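Local coordinates for protein cytochrome P450 (CYP102L1) (Mycobacterium phage Adler, PDB 6N6Q) that is probably a heme-thiolate monooxygenase, a virus-encoded cytochrome P450 that uses its bound protoporphyrin IX iron to oxidise an organic substrate that remains unidentified, at residues Glu78-Pro83 with Gly347-Ala352; Gly55-Val60 with Asn368-Val373; Arg305-Ala310 with Ala326-Leu331. All coordinates share one frame; numbering follows the deposited sequence.

Interaction 1: Glu78-Pro83 with Gly347-Ala352; sequences EKNVGP and GYFRQA. With HEM (protoporphyrin IX containing Fe), chain E; CAC (cacodylate ion), chain F.
Glu78 and Gln351 form an antiparallel hydrogen-bonded pair: Glu78 N donates to Gln351 O (2.9 Å) and Gln351 N to Glu78 O (2.8 Å). One residue beyond Lys79, Asn80 N also reaches Phe349 O, at 2.8 Å, though from 44° above the carbonyl plane. Packing is tight where Gly82 CA lies 3.6 Å from Phe349 CD2, the ring taking up the space a side chain would need there, and Pro83 CD sits over one face of the same ring, a CH-pi contact 18° off the ring normal. Beside the strands, the Arg350 guanidinium turns one face to the backbone of Glu78, while its NH1 is bonded to Ile71 O.

The Glu78 and Gln351 side chains rise together on one face of the sheet, and this margin is the solvent side, where a water and a cacodylate, probably from the crystallisation liquor, approach Gln351. With CG between N and the carbonyl carbon (chi1 67°) and the chain then extended, the Gln351 amide stands between two partners. Its NE2 donates to the anti side of Glu78 OE2, and its OE1 accepts from Asn80 ND2 (2.8 Å), so amide rotation is fixed at both ends. NE2 bonds the cacodylate only weakly.

Lys79 points away from strand 347-352, and its NZ donates to heme O2A at 2.9 Å. A water accepts from Phe349 N (2.7 Å) and lies within bonding distance of the same propionate oxygen and of Asn80 O, though it need not serve both. Lys79 NZ, also bonded to Phe97 O, thus gives the strand a direct polar link to the heme propionate, whose charge the ammonium probably offsets.

Interaction 2: Gly55-Val60 with Asn368-Val373; sequences GDFRVV and NDWVFV
Val60 and Val371 meet CG1 to CG1 at 3.7 Å in the apolar centre of this contact. Val371 also packs on Ile71 of helix 65-71, which places this valine against that helix. Val59 serves a second apolar cluster: its CG2, anti to the backbone N, lies 3.5 Å from Phe372 CB and touches the indole at Trp370 CZ3, 4.1 Å away. Phe349 of the adjacent strand joins the same cluster, meeting both Val59 and the Phe372 ring.

Farther out, the indole reaches back along strand 58-60 to Phe57. Phe57 CD2 comes to the indole edge, near its plane, 3.9 Å from Trp370 CH2. The two rings are inclined at 58° with centroids 6.0 Å apart, an oblique pair.

The polar edge across the two segments is a single backbone bond, Phe372 N to Val60 O, 2.8 Å long with 166° at the hydrogen. The short strand segments diverge strongly, at 73° between their directions, and the contacts of Phe57 to Val59 with strand 370-373 are therefore mainly of side chains, with no backbone hydrogen bond among them. Beyond them, Asp56 forms a salt bridge with Arg198. The chemistry implies that the strands part quickly from one nearly straight hydrogen bond, and that branched aliphatic groups and the broad indole span the widening gap.

Interaction 3: Arg305-Ala310 with Ala326-Leu331; sequences RAEVDA and AKLRYL
The Glu307 carboxylate is the flat group that carries the contact with the start of helix 329-341. Leu328 CB lies over one of its faces, 3.5 Å from Glu307 OE1, and Tyr330 CB lies over the opposite face, 3.6 Å from Glu307 OE2. At the edges, two backbone N-H groups approach the syn sides of the oxygens: Leu331 N donates to OE1 at 3.0 Å, and Tyr330 N to OE2 at 2.8 Å, each 17° out of the carboxylate plane. Arg329 N is almost as near OE2, at 2.9 Å, but its angle is too poor for a bond. An extended chain (chi1 -168°, chi2 -175°) carries the carboxylate straight across from helix 298-311.

Leu328 occupies the N-cap position, so the acceptors serve first-turn amides, and the negative charge is probably favoured by the positive end of the helix dipole. Beside this polar grip, Val308 CG1 packs 4.2 Å from Leu331 CD2. In P450 nomenclature these are helices J and K. Helix 422-439, the L helix, adjoins the apolar side, where Val430 and Ala434 receive Leu331, while the Tyr330 side chain folds back onto Val300 and Ala304 of helix 298-311.

Overall arrangement
From the N terminus, the chain first supplies 55-60 and then 78-83, both awaiting partners far downstream. It next builds most of the helical body before 305-310 and 326-331 meet in interaction 3, closing a short local loop. Strand 347-352 then returns to 78-83 and closes interaction 1 around that loop; 368-373 returns to 55-60 and closes interaction 2 around both. The loops are therefore concentric and none cross. Interactions 1 and 2 share one mixed sheet, Arg350 O to Val371 N (2.9 Å) joining its adjacent strands. Interaction 3 joins two helices on the opposite side of the chain's centre, its centre about 37 Å from that of interaction 1.

Interaction 1: Glu78-Pro83 with Gly347-Ala352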
loop_
_atom_site.group_PDB
_atom_site.type_symbol
_atom_site.label_atom_id
_atom_site.label_comp_id
_atom_site.label_asym_id
_atom_site.label_seq_id
_atom_site.Cartn_x
_atom_site.Cartn_y
_atom_site.Cartn_z
ATOM N N GLU A 78 3.003 18.093 10.291
ATOM C CA GLU A 78 3.882 16.948 10.111
ATOM C C GLU A 78 3.075 15.677 10.342
ATOM O O GLU A 78 1.894 15.725 10.700
ATOM C CB GLU A 78 5.088 17.028 11.051
ATOM C CG GLU A 78 4.723 16.984 12.521
ATOM C CD GLU A 78 5.934 17.097 13.424
ATOM O OE1 GLU A 78 7.008 17.492 12.927
ATOM O OE2 GLU A 78 5.810 16.788 14.627
ATOM N N LYS A 79 3.723 14.533 10.139
ATOM C CA LYS A 79 3.036 13.255 10.260
ATOM C C LYS A 79 2.620 12.987 11.700
ATOM O O LYS A 79 3.391 13.198 12.640
ATOM C CB LYS A 79 3.924 12.113 9.761
ATOM C CG LYS A 79 3.560 10.758 10.363
ATOM C CD LYS A 79 3.851 9.601 9.428
ATOM C CE LYS A 79 3.302 8.304 10.002
ATOM N NZ LYS A 79 3.314 7.193 9.011
ATOM N N ASN A 80 1.387 12.516 11.865
ATOM C CA ASN A 80 0.885 12.045 13.146
ATOM C C ASN A 80 0.733 10.532 13.096
ATOM O O ASN A 80 0.077 10.000 12.193
ATOM C CB ASN A 80 -0.458 12.696 13.487
ATOM C CG ASN A 80 -1.055 12.156 14.774
ATOM O OD1 ASN A 80 -1.975 11.336 14.752
ATOM N ND2 ASN A 80 -0.526 12.610 15.906
ATOM N N VAL A 81 1.345 9.844 14.055
ATOM C CA VAL A 81 1.131 8.411 14.203
ATOM C C VAL A 81 -0.302 8.209 14.676
ATOM O O VAL A 81 -0.602 8.350 15.868
ATOM C CB VAL A 81 2.146 7.781 15.173
ATOM C CG1 VAL A 81 1.839 6.304 15.377
ATOM C CG2 VAL A 81 3.560 7.967 14.648
ATOM N N GLY A 82 -1.199 7.895 13.738
ATOM C CA GLY A 82 -2.595 7.778 14.045
ATOM C C GLY A 82 -2.888 6.598 14.952
ATOM O O GLY A 82 -1.996 5.814 15.308
ATOM N N PRO A 83 -4.161 6.464 15.339
ATOM C CA PRO A 83 -4.533 5.375 16.260
ATOM C C PRO A 83 -4.138 3.995 15.763
ATOM O O PRO A 83 -3.457 3.251 16.483
ATOM C CB PRO A 83 -6.056 5.533 16.377
ATOM C CG PRO A 83 -6.304 6.978 16.089
ATOM C CD PRO A 83 -5.297 7.357 15.044
ATOM N N GLY A 347 -6.195 7.349 3.669
ATOM C CA GLY A 347 -5.913 8.622 4.300
ATOM C C GLY A 347 -4.711 8.518 5.207
ATOM O O GLY A 347 -4.132 7.444 5.397
ATOM N N TYR A 348 -4.343 9.665 5.770
ATOM C CA TYR A 348 -3.212 9.760 6.677
ATOM C C TYR A 348 -3.524 10.786 7.756
ATOM O O TYR A 348 -4.401 11.640 7.600
ATOM C CB TYR A 348 -1.921 10.133 5.933
ATOM C CG TYR A 348 -2.065 11.328 5.018
ATOM C CD1 TYR A 348 -2.490 11.173 3.705
ATOM C CD2 TYR A 348 -1.771 12.608 5.464
ATOM C CE1 TYR A 348 -2.622 12.259 2.865
ATOM C CE2 TYR A 348 -1.899 13.702 4.630
ATOM C CZ TYR A 348 -2.325 13.521 3.332
ATOM O OH TYR A 348 -2.456 14.608 2.498
ATOM N N PHE A 349 -2.793 10.689 8.862
ATOM C CA PHE A 349 -2.991 11.555 10.014
ATOM C C PHE A 349 -1.868 12.579 10.086
ATOM O O PHE A 349 -0.690 12.226 9.962
ATOM C CB PHE A 349 -3.049 10.741 11.307
ATOM C CG PHE A 349 -4.320 9.960 11.472
ATOM C CD1 PHE A 349 -5.448 10.557 12.019
ATOM C CD2 PHE A 349 -4.392 8.633 11.083
ATOM C CE1 PHE A 349 -6.622 9.841 12.176
ATOM C CE2 PHE A 349 -5.562 7.913 11.235
ATOM C CZ PHE A 349 -6.678 8.518 11.783
ATOM N N ARG A 350 -2.236 13.841 10.287
ATOM C CA ARG A 350 -1.272 14.919 10.424
ATOM C C ARG A 350 -1.436 15.581 11.785
ATOM O O ARG A 350 -2.487 15.484 12.420
ATOM C CB ARG A 350 -1.432 15.958 9.310
ATOM C CG ARG A 350 -1.296 15.385 7.909
ATOM C CD ARG A 350 -0.427 16.277 7.045
ATOM N NE ARG A 350 0.980 15.900 7.108
ATOM C CZ ARG A 350 1.986 16.725 6.840
ATOM N NH1 ARG A 350 1.742 17.986 6.509
ATOM N NH2 ARG A 350 3.238 16.293 6.915
ATOM N N GLN A 351 -0.376 16.250 12.230
ATOM C CA GLN A 351 -0.381 16.942 13.511
ATOM C C GLN A 351 0.297 18.293 13.348
ATOM O O GLN A 351 1.142 18.479 12.468
ATOM C CB GLN A 351 0.319 16.122 14.607
ATOM C CG GLN A 351 1.810 15.948 14.398
ATOM C CD GLN A 351 2.434 15.005 15.403
ATOM O OE1 GLN A 351 1.747 14.187 16.015
ATOM N NE2 GLN A 351 3.744 15.112 15.579
ATOM N N ALA A 352 -0.092 19.240 14.199
ATOM C CA ALA A 352 0.381 20.614 14.094
ATOM C C ALA A 352 1.713 20.770 14.818
ATOM O O ALA A 352 1.833 20.422 15.997
ATOM C CB ALA A 352 -0.652 21.582 14.667
HETATM C CHA HEM E . 4.270 5.339 3.704
HETATM C CHB HEM E . 0.758 4.402 0.477
HETATM C CHC HEM E . 3.457 0.825 -1.417
HETATM C CHD HEM E . 6.586 1.299 2.271
HETATM C C1A HEM E . 3.091 5.429 2.988
HETATM C C2A HEM E . 2.038 6.414 3.161
HETATM C C3A HEM E . 1.076 6.153 2.275
HETATM C C4A HEM E . 1.473 4.995 1.498
HETATM C CMA HEM E . -0.234 6.951 2.113
HETATM C CAA HEM E . 2.014 7.562 4.192
HETATM C CBA HEM E . 1.440 7.027 5.501
HETATM C CGA HEM E . 1.225 8.146 6.487
HETATM O O1A HEM E . 1.402 9.334 6.109
HETATM O O2A HEM E . 0.873 7.849 7.657
HETATM C C1B HEM E . 1.206 3.392 -0.354
HETATM C C2B HEM E . 0.546 2.926 -1.557
HETATM C C3B HEM E . 1.291 1.934 -2.086
HETATM C C4B HEM E . 2.445 1.746 -1.226
HETATM C CMB HEM E . -0.783 3.522 -2.077
HETATM C CAB HEM E . 1.057 1.084 -3.363
HETATM C CBB HEM E . -0.002 1.189 -4.176
HETATM C C1C HEM E . 4.563 0.646 -0.610
HETATM C C2C HEM E . 5.667 -0.263 -0.842
HETATM C C3C HEM E . 6.535 -0.146 0.164
HETATM C C4C HEM E . 6.017 0.854 1.090
HETATM C CMC HEM E . 5.827 -1.219 -2.044
HETATM C CAC HEM E . 7.843 -0.969 0.253
HETATM C CBC HEM E . 8.727 -0.825 1.246
HETATM C C1D HEM E . 6.245 2.436 2.979
HETATM C C2D HEM E . 6.934 2.967 4.142
HETATM C C3D HEM E . 6.298 4.077 4.534
HETATM C C4D HEM E . 5.180 4.300 3.638
HETATM C CMD HEM E . 8.184 2.353 4.811
HETATM C CAD HEM E . 6.686 4.974 5.733
HETATM C CBD HEM E . 7.760 5.972 5.313
HETATM C CGD HEM E . 8.072 6.909 6.453
HETATM O O1D HEM E . 9.236 7.381 6.541
HETATM O O2D HEM E . 7.162 7.182 7.280
HETATM N NA HEM E . 2.706 4.582 1.965
HETATM N NB HEM E . 2.358 2.651 -0.185
HETATM N NC HEM E . 4.814 1.307 0.577
HETATM N ND HEM E . 5.182 3.278 2.704
HETATM FE FE HEM E . 3.692 2.859 1.344
HETATM AS AS CAC F . 5.888 12.402 17.664
HETATM O O1 CAC F . 7.604 12.199 17.618
HETATM O O2 CAC F . 4.866 11.957 16.345
HETATM C C1 CAC F . 5.250 11.522 19.246
HETATM C C2 CAC F . 5.549 14.234 18.112
HETATM O O HOH W 1 -0.820 8.937 9.435
HETATM O O HOH W 2 2.446 11.396 16.015
#

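Interaction 2: Gly55-Val60 with Asn368-Val373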
loop_
_atom_site.group_PDB
_atom_site.type_symbol
_atom_site.label_atom_id
_atom_site.label_comp_id
_atom_site.label_asym_id
_atom_site.label_seq_id
_atom_site.Cartn_x
_atom_site.Cartn_y
_atom_site.Cartn_z
ATOM N N GLY A 55 -14.973 4.996 16.180
ATOM C CA GLY A 55 -14.821 3.846 17.046
ATOM C C GLY A 55 -14.407 4.224 18.451
ATOM O O GLY A 55 -15.244 4.583 19.284
ATOM N N ASP A 56 -13.107 4.154 18.720
ATOM C CA ASP A 56 -12.554 4.473 20.027
ATOM C C ASP A 56 -12.125 5.926 20.149
ATOM O O ASP A 56 -11.497 6.290 21.149
ATOM C CB ASP A 56 -11.363 3.561 20.323
ATOM C CG ASP A 56 -10.317 3.594 19.222
ATOM O OD1 ASP A 56 -9.236 4.184 19.437
ATOM O OD2 ASP A 56 -10.583 3.039 18.133
ATOM N N PHE A 57 -12.442 6.763 19.165
ATOM C CA PHE A 57 -11.975 8.140 19.198
ATOM C C PHE A 57 -12.845 9.001 18.297
ATOM O O PHE A 57 -13.499 8.510 17.374
ATOM C CB PHE A 57 -10.501 8.238 18.779
ATOM C CG PHE A 57 -10.215 7.697 17.407
ATOM C CD1 PHE A 57 -9.915 6.357 17.226
ATOM C CD2 PHE A 57 -10.228 8.531 16.300
ATOM C CE1 PHE A 57 -9.646 5.853 15.965
ATOM C CE2 PHE A 57 -9.957 8.036 15.037
ATOM C CZ PHE A 57 -9.665 6.695 14.870
ATOM N N ARG A 58 -12.852 10.293 18.597
ATOM C CA ARG A 58 -13.388 11.310 17.708
ATOM C C ARG A 58 -12.233 11.943 16.947
ATOM O O ARG A 58 -11.190 12.253 17.530
ATOM C CB ARG A 58 -14.164 12.377 18.483
ATOM C CG ARG A 58 -14.319 13.693 17.737
ATOM C CD ARG A 58 -15.376 14.584 18.371
ATOM N NE ARG A 58 -15.298 14.587 19.828
ATOM C CZ ARG A 58 -14.404 15.275 20.530
ATOM N NH1 ARG A 58 -13.496 16.015 19.911
ATOM N NH2 ARG A 58 -14.413 15.217 21.854
ATOM N N VAL A 59 -12.411 12.116 15.642
ATOM C CA VAL A 59 -11.349 12.605 14.773
ATOM C C VAL A 59 -11.851 13.812 13.995
ATOM O O VAL A 59 -13.007 13.851 13.557
ATOM C CB VAL A 59 -10.851 11.499 13.818
ATOM C CG1 VAL A 59 -11.996 10.944 12.981
ATOM C CG2 VAL A 59 -9.734 12.019 12.939
ATOM N N VAL A 60 -10.986 14.812 13.850
ATOM C CA VAL A 60 -11.244 15.931 12.951
ATOM C C VAL A 60 -10.904 15.466 11.539
ATOM O O VAL A 60 -9.736 15.242 11.212
ATOM C CB VAL A 60 -10.431 17.168 13.342
ATOM C CG1 VAL A 60 -10.684 18.298 12.356
ATOM C CG2 VAL A 60 -10.770 17.599 14.763
ATOM N N ASN A 368 0.529 19.771 18.406
ATOM C CA ASN A 368 0.287 18.346 18.628
ATOM C C ASN A 368 -1.181 17.955 18.506
ATOM O O ASN A 368 -1.532 16.808 18.810
ATOM C CB ASN A 368 0.828 17.864 19.980
ATOM C CG ASN A 368 2.342 17.815 20.016
ATOM O OD1 ASN A 368 2.996 17.708 18.977
ATOM N ND2 ASN A 368 2.908 17.889 21.215
ATOM N N ASP A 369 -2.052 18.865 18.076
ATOM C CA ASP A 369 -3.399 18.465 17.692
ATOM C C ASP A 369 -3.347 17.765 16.344
ATOM O O ASP A 369 -2.603 18.169 15.446
ATOM C CB ASP A 369 -4.332 19.674 17.624
ATOM C CG ASP A 369 -4.655 20.242 18.992
ATOM O OD1 ASP A 369 -4.550 19.496 19.989
ATOM O OD2 ASP A 369 -5.018 21.434 19.069
ATOM N N TRP A 370 -4.137 16.705 16.197
ATOM C CA TRP A 370 -4.061 15.862 15.016
ATOM C C TRP A 370 -5.398 15.804 14.291
ATOM O O TRP A 370 -6.466 15.863 14.909
ATOM C CB TRP A 370 -3.587 14.441 15.370
ATOM C CG TRP A 370 -4.284 13.818 16.537
ATOM C CD1 TRP A 370 -4.054 14.069 17.858
ATOM C CD2 TRP A 370 -5.310 12.819 16.491
ATOM N NE1 TRP A 370 -4.882 13.297 18.638
ATOM C CE2 TRP A 370 -5.663 12.520 17.823
ATOM C CE3 TRP A 370 -5.969 12.153 15.455
ATOM C CZ2 TRP A 370 -6.643 11.584 18.144
ATOM C CZ3 TRP A 370 -6.942 11.225 15.775
ATOM C CH2 TRP A 370 -7.270 10.949 17.109
ATOM N N VAL A 371 -5.319 15.696 12.963
ATOM C CA VAL A 371 -6.479 15.577 12.092
ATOM C C VAL A 371 -6.245 14.417 11.130
ATOM O O VAL A 371 -5.145 13.870 11.032
ATOM C CB VAL A 371 -6.760 16.875 11.305
ATOM C CG1 VAL A 371 -7.005 18.043 12.254
ATOM C CG2 VAL A 371 -5.606 17.176 10.357
ATOM N N PHE A 372 -7.304 14.053 10.411
ATOM C CA PHE A 372 -7.265 12.981 9.425
ATOM C C PHE A 372 -7.583 13.565 8.058
ATOM O O PHE A 372 -8.629 14.198 7.878
ATOM C CB PHE A 372 -8.257 11.870 9.781
ATOM C CG PHE A 372 -8.330 10.764 8.764
ATOM C CD1 PHE A 372 -7.316 9.824 8.663
ATOM C CD2 PHE A 372 -9.425 10.652 7.922
ATOM C CE1 PHE A 372 -7.386 8.801 7.732
ATOM C CE2 PHE A 372 -9.501 9.630 6.990
ATOM C CZ PHE A 372 -8.481 8.703 6.897
ATOM N N VAL A 373 -6.681 13.359 7.103
ATOM C CA VAL A 373 -6.910 13.743 5.717
ATOM C C VAL A 373 -7.601 12.573 5.028
ATOM O O VAL A 373 -7.014 11.499 4.873
ATOM C CB VAL A 373 -5.602 14.115 5.010
ATOM C CG1 VAL A 373 -5.845 14.334 3.525
ATOM C CG2 VAL A 373 -4.992 15.358 5.644
#

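Interaction 3: Arg305-Ala310 with Ala326-Leu331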
loop_
_atom_site.group_PDB
_atom_site.type_symbol
_atom_site.label_atom_id
_atom_site.label_comp_id
_atom_site.label_asym_id
_atom_site.label_seq_id
_atom_site.Cartn_x
_atom_site.Cartn_y
_atom_site.Cartn_z
ATOM N N ARG A 305 -4.500 -3.021 -23.528
ATOM C CA ARG A 305 -4.001 -4.226 -24.182
ATOM C C ARG A 305 -3.296 -3.898 -25.490
ATOM O O ARG A 305 -2.389 -4.628 -25.905
ATOM C CB ARG A 305 -5.146 -5.210 -24.424
ATOM C CG ARG A 305 -4.715 -6.664 -24.487
ATOM C CD ARG A 305 -5.910 -7.597 -24.629
ATOM N NE ARG A 305 -6.885 -7.422 -23.556
ATOM C CZ ARG A 305 -6.815 -8.025 -22.372
ATOM N NH1 ARG A 305 -5.809 -8.843 -22.102
ATOM N NH2 ARG A 305 -7.751 -7.806 -21.457
ATOM N N ALA A 306 -3.689 -2.806 -26.151
ATOM C CA ALA A 306 -3.001 -2.399 -27.371
ATOM C C ALA A 306 -1.639 -1.788 -27.070
ATOM O O ALA A 306 -0.707 -1.928 -27.871
ATOM C CB ALA A 306 -3.861 -1.412 -28.160
ATOM N N GLU A 307 -1.503 -1.111 -25.927
ATOM C CA GLU A 307 -0.223 -0.509 -25.573
ATOM C C GLU A 307 0.801 -1.571 -25.193
ATOM O O GLU A 307 1.990 -1.436 -25.507
ATOM C CB GLU A 307 -0.409 0.489 -24.433
ATOM C CG GLU A 307 0.796 1.380 -24.185
ATOM C CD GLU A 307 0.621 2.272 -22.970
ATOM O OE1 GLU A 307 0.289 1.744 -21.885
ATOM O OE2 GLU A 307 0.805 3.502 -23.101
ATOM N N VAL A 308 0.362 -2.636 -24.518
ATOM C CA VAL A 308 1.282 -3.705 -24.147
ATOM C C VAL A 308 1.534 -4.666 -25.302
ATOM O O VAL A 308 2.563 -5.355 -25.310
ATOM C CB VAL A 308 0.770 -4.470 -22.915
ATOM C CG1 VAL A 308 0.555 -3.512 -21.750
ATOM C CG2 VAL A 308 -0.515 -5.218 -23.238
ATOM N N ASP A 309 0.625 -4.734 -26.278
ATOM C CA ASP A 309 0.890 -5.533 -27.471
ATOM C C ASP A 309 1.928 -4.857 -28.358
ATOM O O ASP A 309 2.786 -5.530 -28.942
ATOM C CB ASP A 309 -0.403 -5.775 -28.250
ATOM C CG ASP A 309 -1.293 -6.815 -27.597
ATOM O OD1 ASP A 309 -0.915 -7.340 -26.527
ATOM O OD2 ASP A 309 -2.375 -7.106 -28.152
ATOM N N ALA A 310 1.871 -3.528 -28.461
ATOM C CA ALA A 310 2.831 -2.809 -29.290
ATOM C C ALA A 310 4.226 -2.822 -28.681
ATOM O O ALA A 310 5.220 -2.765 -29.413
ATOM C CB ALA A 310 2.362 -1.370 -29.510
ATOM N N ALA A 326 8.255 2.402 -17.696
ATOM C CA ALA A 326 7.777 3.777 -17.627
ATOM C C ALA A 326 7.253 4.291 -18.961
ATOM O O ALA A 326 6.574 5.324 -18.982
ATOM C CB ALA A 326 8.887 4.697 -17.121
ATOM N N LYS A 327 7.545 3.603 -20.066
ATOM C CA LYS A 327 7.056 4.027 -21.371
ATOM C C LYS A 327 5.603 3.639 -21.613
ATOM O O LYS A 327 5.016 4.094 -22.601
ATOM C CB LYS A 327 7.942 3.450 -22.481
ATOM C CG LYS A 327 9.364 4.008 -22.488
ATOM C CD LYS A 327 10.137 3.613 -23.740
ATOM C CE LYS A 327 10.421 2.120 -23.783
ATOM N NZ LYS A 327 11.394 1.751 -24.853
ATOM N N LEU A 328 5.011 2.821 -20.745
ATOM C CA LEU A 328 3.599 2.456 -20.855
ATOM C C LEU A 328 2.776 3.574 -20.228
ATOM O O LEU A 328 2.415 3.528 -19.051
ATOM C CB LEU A 328 3.335 1.115 -20.179
ATOM C CG LEU A 328 4.112 -0.080 -20.731
ATOM C CD1 LEU A 328 3.860 -1.326 -19.895
ATOM C CD2 LEU A 328 3.748 -0.330 -22.187
ATOM N N ARG A 329 2.478 4.597 -21.034
ATOM C CA ARG A 329 1.788 5.777 -20.519
ATOM C C ARG A 329 0.363 5.451 -20.088
ATOM O O ARG A 329 -0.061 5.818 -18.986
ATOM C CB ARG A 329 1.780 6.886 -21.571
ATOM C CG ARG A 329 0.683 7.919 -21.346
ATOM C CD ARG A 329 0.503 8.834 -22.545
ATOM N NE ARG A 329 -0.783 9.527 -22.508
ATOM C CZ ARG A 329 -0.992 10.689 -21.899
ATOM N NH1 ARG A 329 0.003 11.298 -21.266
ATOM N NH2 ARG A 329 -2.198 11.244 -21.920
ATOM N N TYR A 330 -0.398 4.770 -20.950
ATOM C CA TYR A 330 -1.812 4.556 -20.654
ATOM C C TYR A 330 -2.000 3.609 -19.477
ATOM O O TYR A 330 -2.901 3.809 -18.655
ATOM C CB TYR A 330 -2.542 4.027 -21.886
ATOM C CG TYR A 330 -4.037 3.939 -21.684
ATOM C CD1 TYR A 330 -4.829 5.079 -21.735
ATOM C CD2 TYR A 330 -4.655 2.721 -21.433
ATOM C CE1 TYR A 330 -6.196 5.008 -21.545
ATOM C CE2 TYR A 330 -6.022 2.641 -21.242
ATOM C CZ TYR A 330 -6.787 3.788 -21.300
ATOM O OH TYR A 330 -8.148 3.716 -21.113
ATOM N N LEU A 331 -1.165 2.571 -19.375
ATOM C CA LEU A 331 -1.262 1.669 -18.233
ATOM C C LEU A 331 -0.944 2.392 -16.930
ATOM O O LEU A 331 -1.523 2.074 -15.886
ATOM C CB LEU A 331 -0.334 0.470 -18.424
ATOM C CG LEU A 331 -0.568 -0.706 -17.474
ATOM C CD1 LEU A 331 -2.035 -1.110 -17.478
ATOM C CD2 LEU A 331 0.312 -1.886 -17.854
#